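Long-range contact in beta-glucuronidase (Dictyoglomus thermophilum, PDB 6XXW), which probably hydrolyses beta-D-glucuronides as a glycoside hydrolase family 2 beta-glucuronidase: residues Leu503-His515 with Phe522-Val535. Numbering follows the deposited sequence. Where two conformers were deposited one is given.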
loop_
_atom_site.group_PDB
_atom_site.type_symbol
_atom_site.label_atom_id
_atom_site.label_comp_id
_atom_site.label_asym_id
_atom_site.label_seq_id
_atom_site.Cartn_x
_atom_site.Cartn_y
_atom_site.Cartn_z
ATOM N N LEU A 503 -21.148 20.073 -14.362
ATOM C CA LEU A 503 -21.041 19.235 -13.170
ATOM C C LEU A 503 -19.656 19.517 -12.608
ATOM O O LEU A 503 -18.661 18.920 -13.028
ATOM C CB LEU A 503 -21.243 17.752 -13.495
ATOM C CG LEU A 503 -21.252 16.802 -12.291
ATOM C CD1 LEU A 503 -22.412 17.122 -11.386
ATOM C CD2 LEU A 503 -21.324 15.334 -12.732
ATOM N N SER A 504 -19.591 20.447 -11.644
ATOM C CA SER A 504 -18.317 21.019 -11.216
ATOM C C SER A 504 -17.561 20.169 -10.200
ATOM O O SER A 504 -16.365 20.418 -9.984
ATOM C CB SER A 504 -18.540 22.426 -10.648
ATOM O OG SER A 504 -19.623 22.444 -9.735
ATOM N N GLU A 505 -18.207 19.186 -9.576
ATOM C CA GLU A 505 -17.514 18.240 -8.711
ATOM C C GLU A 505 -18.296 16.940 -8.674
ATOM O O GLU A 505 -19.528 16.947 -8.623
ATOM C CB GLU A 505 -17.374 18.730 -7.270
ATOM C CG GLU A 505 -16.389 19.849 -7.036
ATOM C CD GLU A 505 -16.192 20.141 -5.555
ATOM O OE1 GLU A 505 -16.454 19.231 -4.726
ATOM O OE2 GLU A 505 -15.769 21.274 -5.222
ATOM N N PHE A 506 -17.561 15.839 -8.651
ATOM C CA PHE A 506 -18.089 14.518 -8.349
ATOM C C PHE A 506 -16.888 13.597 -8.238
ATOM O O PHE A 506 -15.875 13.811 -8.907
ATOM C CB PHE A 506 -19.091 14.013 -9.408
ATOM C CG PHE A 506 -18.522 13.860 -10.804
ATOM C CD1 PHE A 506 -18.145 14.969 -11.549
ATOM C CD2 PHE A 506 -18.411 12.590 -11.383
ATOM C CE1 PHE A 506 -17.643 14.833 -12.824
ATOM C CE2 PHE A 506 -17.915 12.429 -12.666
ATOM C CZ PHE A 506 -17.524 13.547 -13.401
ATOM N N GLY A 507 -16.997 12.605 -7.372
ATOM C CA GLY A 507 -15.884 11.703 -7.158
ATOM C C GLY A 507 -16.040 10.949 -5.858
ATOM O O GLY A 507 -17.022 11.107 -5.128
ATOM N N ALA A 508 -15.030 10.118 -5.589
ATOM C CA ALA A 508 -15.024 9.191 -4.466
ATOM C C ALA A 508 -13.599 9.074 -3.942
ATOM O O ALA A 508 -12.652 9.116 -4.731
ATOM C CB ALA A 508 -15.549 7.815 -4.902
ATOM N N ASP A 509 -13.437 8.954 -2.622
ATOM C CA ASP A 509 -12.108 8.689 -2.074
ATOM C C ASP A 509 -11.639 7.312 -2.524
ATOM O O ASP A 509 -12.422 6.361 -2.544
ATOM C CB ASP A 509 -12.113 8.737 -0.544
ATOM C CG ASP A 509 -12.379 10.120 0.004
ATOM O OD1 ASP A 509 -13.564 10.537 0.006
ATOM O OD2 ASP A 509 -11.410 10.774 0.452
ATOM N N ALA A 510 -10.365 7.208 -2.920
ATOM C CA ALA A 510 -9.778 5.921 -3.289
ATOM C C ALA A 510 -8.361 5.848 -2.738
ATOM O O ALA A 510 -7.525 6.697 -3.059
ATOM C CB ALA A 510 -9.773 5.703 -4.808
ATOM N N ILE A 511 -8.096 4.862 -1.889
ATOM C CA ILE A 511 -6.729 4.616 -1.448
ATOM C C ILE A 511 -6.011 3.869 -2.563
ATOM O O ILE A 511 -6.502 2.844 -3.042
ATOM C CB ILE A 511 -6.698 3.805 -0.144
ATOM C CG1 ILE A 511 -7.582 4.435 0.939
ATOM C CG2 ILE A 511 -5.250 3.657 0.336
ATOM C CD1 ILE A 511 -7.296 5.878 1.192
ATOM N N SER A 512 -4.858 4.384 -2.985
ATOM C CA SER A 512 -4.079 3.705 -4.012
ATOM C C SER A 512 -3.741 2.281 -3.566
ATOM O O SER A 512 -3.224 2.070 -2.471
ATOM C CB SER A 512 -2.799 4.505 -4.297
ATOM O OG SER A 512 -2.103 3.946 -5.390
ATOM N N GLY A 513 -4.062 1.292 -4.398
ATOM C CA GLY A 513 -3.839 -0.086 -4.011
ATOM C C GLY A 513 -4.990 -0.780 -3.325
ATOM O O GLY A 513 -4.932 -2.004 -3.162
ATOM N N PHE A 514 -6.010 -0.048 -2.884
ATOM C CA PHE A 514 -7.241 -0.681 -2.412
ATOM C C PHE A 514 -8.078 -1.077 -3.619
ATOM O O PHE A 514 -8.523 -0.208 -4.374
ATOM C CB PHE A 514 -8.040 0.259 -1.503
ATOM C CG PHE A 514 -7.590 0.253 -0.066
ATOM C CD1 PHE A 514 -6.256 0.057 0.263
ATOM C CD2 PHE A 514 -8.504 0.450 0.953
ATOM C CE1 PHE A 514 -5.846 0.057 1.589
ATOM C CE2 PHE A 514 -8.104 0.448 2.285
ATOM C CZ PHE A 514 -6.774 0.247 2.602
ATOM N N HIS A 515 -8.306 -2.386 -3.796
ATOM C CA HIS A 515 -9.070 -2.919 -4.919
ATOM C C HIS A 515 -10.183 -3.812 -4.402
ATOM O O HIS A 515 -9.978 -4.546 -3.430
ATOM C CB HIS A 515 -8.201 -3.769 -5.850
ATOM C CG HIS A 515 -7.206 -2.986 -6.652
ATOM N ND1 HIS A 515 -7.520 -2.402 -7.859
ATOM C CD2 HIS A 515 -5.894 -2.721 -6.435
ATOM C CE1 HIS A 515 -6.447 -1.798 -8.345
ATOM N NE2 HIS A 515 -5.447 -1.979 -7.501
ATOM N N PHE A 522 -13.904 3.442 -1.154
ATOM C CA PHE A 522 -12.477 3.672 -0.903
ATOM C C PHE A 522 -11.590 2.824 -1.817
ATOM O O PHE A 522 -10.365 2.927 -1.725
ATOM C CB PHE A 522 -12.070 3.466 0.570
ATOM C CG PHE A 522 -12.623 4.535 1.499
ATOM C CD1 PHE A 522 -13.811 4.324 2.190
ATOM C CD2 PHE A 522 -11.958 5.751 1.660
ATOM C CE1 PHE A 522 -14.338 5.316 3.038
ATOM C CE2 PHE A 522 -12.483 6.752 2.515
ATOM C CZ PHE A 522 -13.671 6.525 3.191
ATOM N N THR A 523 -12.156 2.032 -2.720
ATOM C CA THR A 523 -11.342 1.290 -3.673
ATOM C C THR A 523 -11.213 2.079 -4.975
ATOM O O THR A 523 -12.027 2.951 -5.283
ATOM C CB THR A 523 -11.947 -0.087 -3.954
ATOM O OG1 THR A 523 -13.225 0.071 -4.581
ATOM C CG2 THR A 523 -12.146 -0.855 -2.637
ATOM N N GLU A 524 -10.165 1.761 -5.741
ATOM C CA GLU A 524 -10.007 2.379 -7.053
ATOM C C GLU A 524 -11.159 2.016 -7.979
ATOM O O GLU A 524 -11.572 2.839 -8.808
ATOM C CB GLU A 524 -8.663 1.966 -7.673
ATOM C CG GLU A 524 -7.450 2.355 -6.828
ATOM C CD GLU A 524 -6.125 2.233 -7.594
ATOM O OE1 GLU A 524 -6.131 2.438 -8.832
ATOM O OE2 GLU A 524 -5.091 1.929 -6.961
ATOM N N GLU A 525 -11.701 0.795 -7.844
ATOM C CA GLU A 525 -12.819 0.378 -8.682
ATOM C C GLU A 525 -14.050 1.238 -8.427
ATOM O O GLU A 525 -14.739 1.642 -9.370
ATOM C CB GLU A 525 -13.146 -1.097 -8.430
ATOM C CG GLU A 525 -12.203 -2.059 -9.157
ATOM C CD GLU A 525 -10.862 -2.199 -8.454
ATOM O OE1 GLU A 525 -10.734 -1.708 -7.305
ATOM O OE2 GLU A 525 -9.942 -2.796 -9.051
ATOM N N TYR A 526 -14.359 1.503 -7.153
ATOM C CA TYR A 526 -15.555 2.272 -6.849
ATOM C C TYR A 526 -15.438 3.677 -7.410
ATOM O O TYR A 526 -16.397 4.205 -7.985
ATOM C CB TYR A 526 -15.799 2.306 -5.340
ATOM C CG TYR A 526 -17.207 2.749 -4.981
ATOM C CD1 TYR A 526 -17.530 4.106 -4.909
ATOM C CD2 TYR A 526 -18.211 1.821 -4.748
ATOM C CE1 TYR A 526 -18.815 4.526 -4.600
ATOM C CE2 TYR A 526 -19.498 2.225 -4.423
ATOM C CZ TYR A 526 -19.794 3.584 -4.355
ATOM O OH TYR A 526 -21.065 3.998 -4.042
ATOM N N GLN A 527 -14.256 4.289 -7.270
ATOM C CA GLN A 527 -14.048 5.625 -7.813
ATOM C C GLN A 527 -14.287 5.643 -9.323
ATOM O O GLN A 527 -14.991 6.521 -9.839
ATOM C CB GLN A 527 -12.641 6.119 -7.458
ATOM C CG GLN A 527 -12.266 7.455 -8.121
ATOM C CD GLN A 527 -10.800 7.815 -7.902
ATOM O OE1 GLN A 527 -9.932 6.946 -7.906
ATOM N NE2 GLN A 527 -10.524 9.098 -7.718
ATOM N N GLN A 528 -13.729 4.663 -10.044
ATOM C CA GLN A 528 -13.903 4.619 -11.496
ATOM C C GLN A 528 -15.356 4.356 -11.884
ATOM O O GLN A 528 -15.873 4.982 -12.814
ATOM C CB GLN A 528 -12.980 3.553 -12.123
ATOM C CG GLN A 528 -13.273 3.253 -13.607
ATOM C CD GLN A 528 -12.151 2.492 -14.307
ATOM O OE1 GLN A 528 -11.008 2.944 -14.346
ATOM N NE2 GLN A 528 -12.477 1.330 -14.857
ATOM N N GLU A 529 -16.030 3.424 -11.202
ATOM C CA GLU A 529 -17.406 3.109 -11.583
ATOM C C GLU A 529 -18.333 4.289 -11.314
ATOM O O GLU A 529 -19.198 4.613 -12.135
ATOM C CB GLU A 529 -17.890 1.865 -10.837
ATOM C CG GLU A 529 -19.253 1.349 -11.298
ATOM C CD GLU A 529 -19.238 0.806 -12.722
ATOM O OE1 GLU A 529 -18.169 0.363 -13.199
ATOM O OE2 GLU A 529 -20.308 0.831 -13.371
ATOM N N MET A 530 -18.166 4.941 -10.165
ATOM C CA MET A 530 -18.972 6.117 -9.868
ATOM C C MET A 530 -18.787 7.182 -10.945
ATOM O O MET A 530 -19.759 7.701 -11.503
ATOM C CB MET A 530 -18.594 6.665 -8.492
ATOM C CG MET A 530 -19.278 7.987 -8.176
ATOM S SD MET A 530 -18.724 8.662 -6.597
ATOM C CE MET A 530 -19.766 10.133 -6.488
ATOM N N ILE A 531 -17.536 7.491 -11.280
ATOM C CA ILE A 531 -17.276 8.549 -12.250
ATOM C C ILE A 531 -17.832 8.159 -13.614
ATOM O O ILE A 531 -18.457 8.974 -14.307
ATOM C CB ILE A 531 -15.764 8.859 -12.292
ATOM C CG1 ILE A 531 -15.374 9.715 -11.081
ATOM C CG2 ILE A 531 -15.374 9.540 -13.590
ATOM C CD1 ILE A 531 -13.871 9.825 -10.861
ATOM N N LYS A 532 -17.670 6.885 -13.990
ATOM C CA LYS A 532 -18.172 6.400 -15.275
ATOM C C LYS A 532 -19.687 6.542 -15.378
ATOM O O LYS A 532 -20.214 6.928 -16.429
ATOM C CB LYS A 532 -17.758 4.938 -15.465
ATOM C CG LYS A 532 -18.314 4.273 -16.703
ATOM C CD LYS A 532 -17.728 2.871 -16.875
ATOM C CE LYS A 532 -18.427 1.850 -15.981
ATOM N NZ LYS A 532 -18.060 0.434 -16.335
ATOM N N ARG A 533 -20.406 6.234 -14.301
ATOM C CA ARG A 533 -21.863 6.301 -14.346
ATOM C C ARG A 533 -22.350 7.745 -14.362
ATOM O O ARG A 533 -23.348 8.062 -15.020
ATOM C CB ARG A 533 -22.452 5.541 -13.159
ATOM C CG ARG A 533 -22.195 4.041 -13.227
ATOM C CD ARG A 533 -22.843 3.332 -12.061
ATOM N NE ARG A 533 -24.283 3.191 -12.248
ATOM C CZ ARG A 533 -24.991 2.147 -11.829
ATOM N NH1 ARG A 533 -24.386 1.149 -11.196
ATOM N NH2 ARG A 533 -26.301 2.101 -12.036
ATOM N N PHE A 534 -21.665 8.628 -13.637
ATOM C CA PHE A 534 -22.016 10.047 -13.682
ATOM C C PHE A 534 -21.911 10.591 -15.111
ATOM O O PHE A 534 -22.843 11.228 -15.614
ATOM C CB PHE A 534 -21.104 10.845 -12.747
ATOM C CG PHE A 534 -21.616 10.995 -11.337
ATOM C CD1 PHE A 534 -21.770 9.895 -10.506
ATOM C CD2 PHE A 534 -21.913 12.257 -10.830
ATOM C CE1 PHE A 534 -22.218 10.051 -9.195
ATOM C CE2 PHE A 534 -22.374 12.417 -9.529
ATOM C CZ PHE A 534 -22.520 11.316 -8.705
ATOM N N VAL A 535 -20.787 10.339 -15.794
ATOM C CA VAL A 535 -20.619 10.964 -17.108
ATOM C C VAL A 535 -21.509 10.328 -18.173
ATOM O O VAL A 535 -21.862 11.000 -19.156
ATOM C CB VAL A 535 -19.146 10.980 -17.549
ATOM C CG1 VAL A 535 -18.313 11.764 -16.529
ATOM C CG2 VAL A 535 -18.601 9.552 -17.779
HETATM O O HOH W 1 -12.555 11.198 -7.269
HETATM O O HOH W 2 -13.860 4.621 -3.770
#
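F506 and F534 pack with their rings nearly parallel (planes at 11°) but slid apart; the rings barely overlap, F506 CD2 lying 3.5 Å from F534 CB and close to the near rim of that ring. This is the apolar centre of a beta-alpha-beta unit of the TIM barrel, where the chain leaving strand 501-505 runs to the start of helix 524-538, which then returns alongside it. L503 CD2 sits over one face of F506, toward its rim, and at the edge of F534, while V535 CG1 reaches F506 CZ. Further along, A508 CB rests on M530 SD (3.7 Å). Water bridges A508 N to Q527 NE2, which also bonds G570 O. T523, the N-cap, accepts Y526 N through OG1, which also bonds L520 O, and E524 N donates to F514 O. The E525 chain bends at chi2 (78°), bringing OE2 into the imidazole plane, where its syn lone pair accepts the N-H of H515 ND1, 2.7 Å away. H515 NE2 bonds E524 OE2 of the second subunit, and the reverse. An alanine here would probably lose both reciprocal bonds and leave E525 OE2 only H583 of the second subunit. E524 OE2 also takes G513 N almost straight (177°) with its anti lone pair.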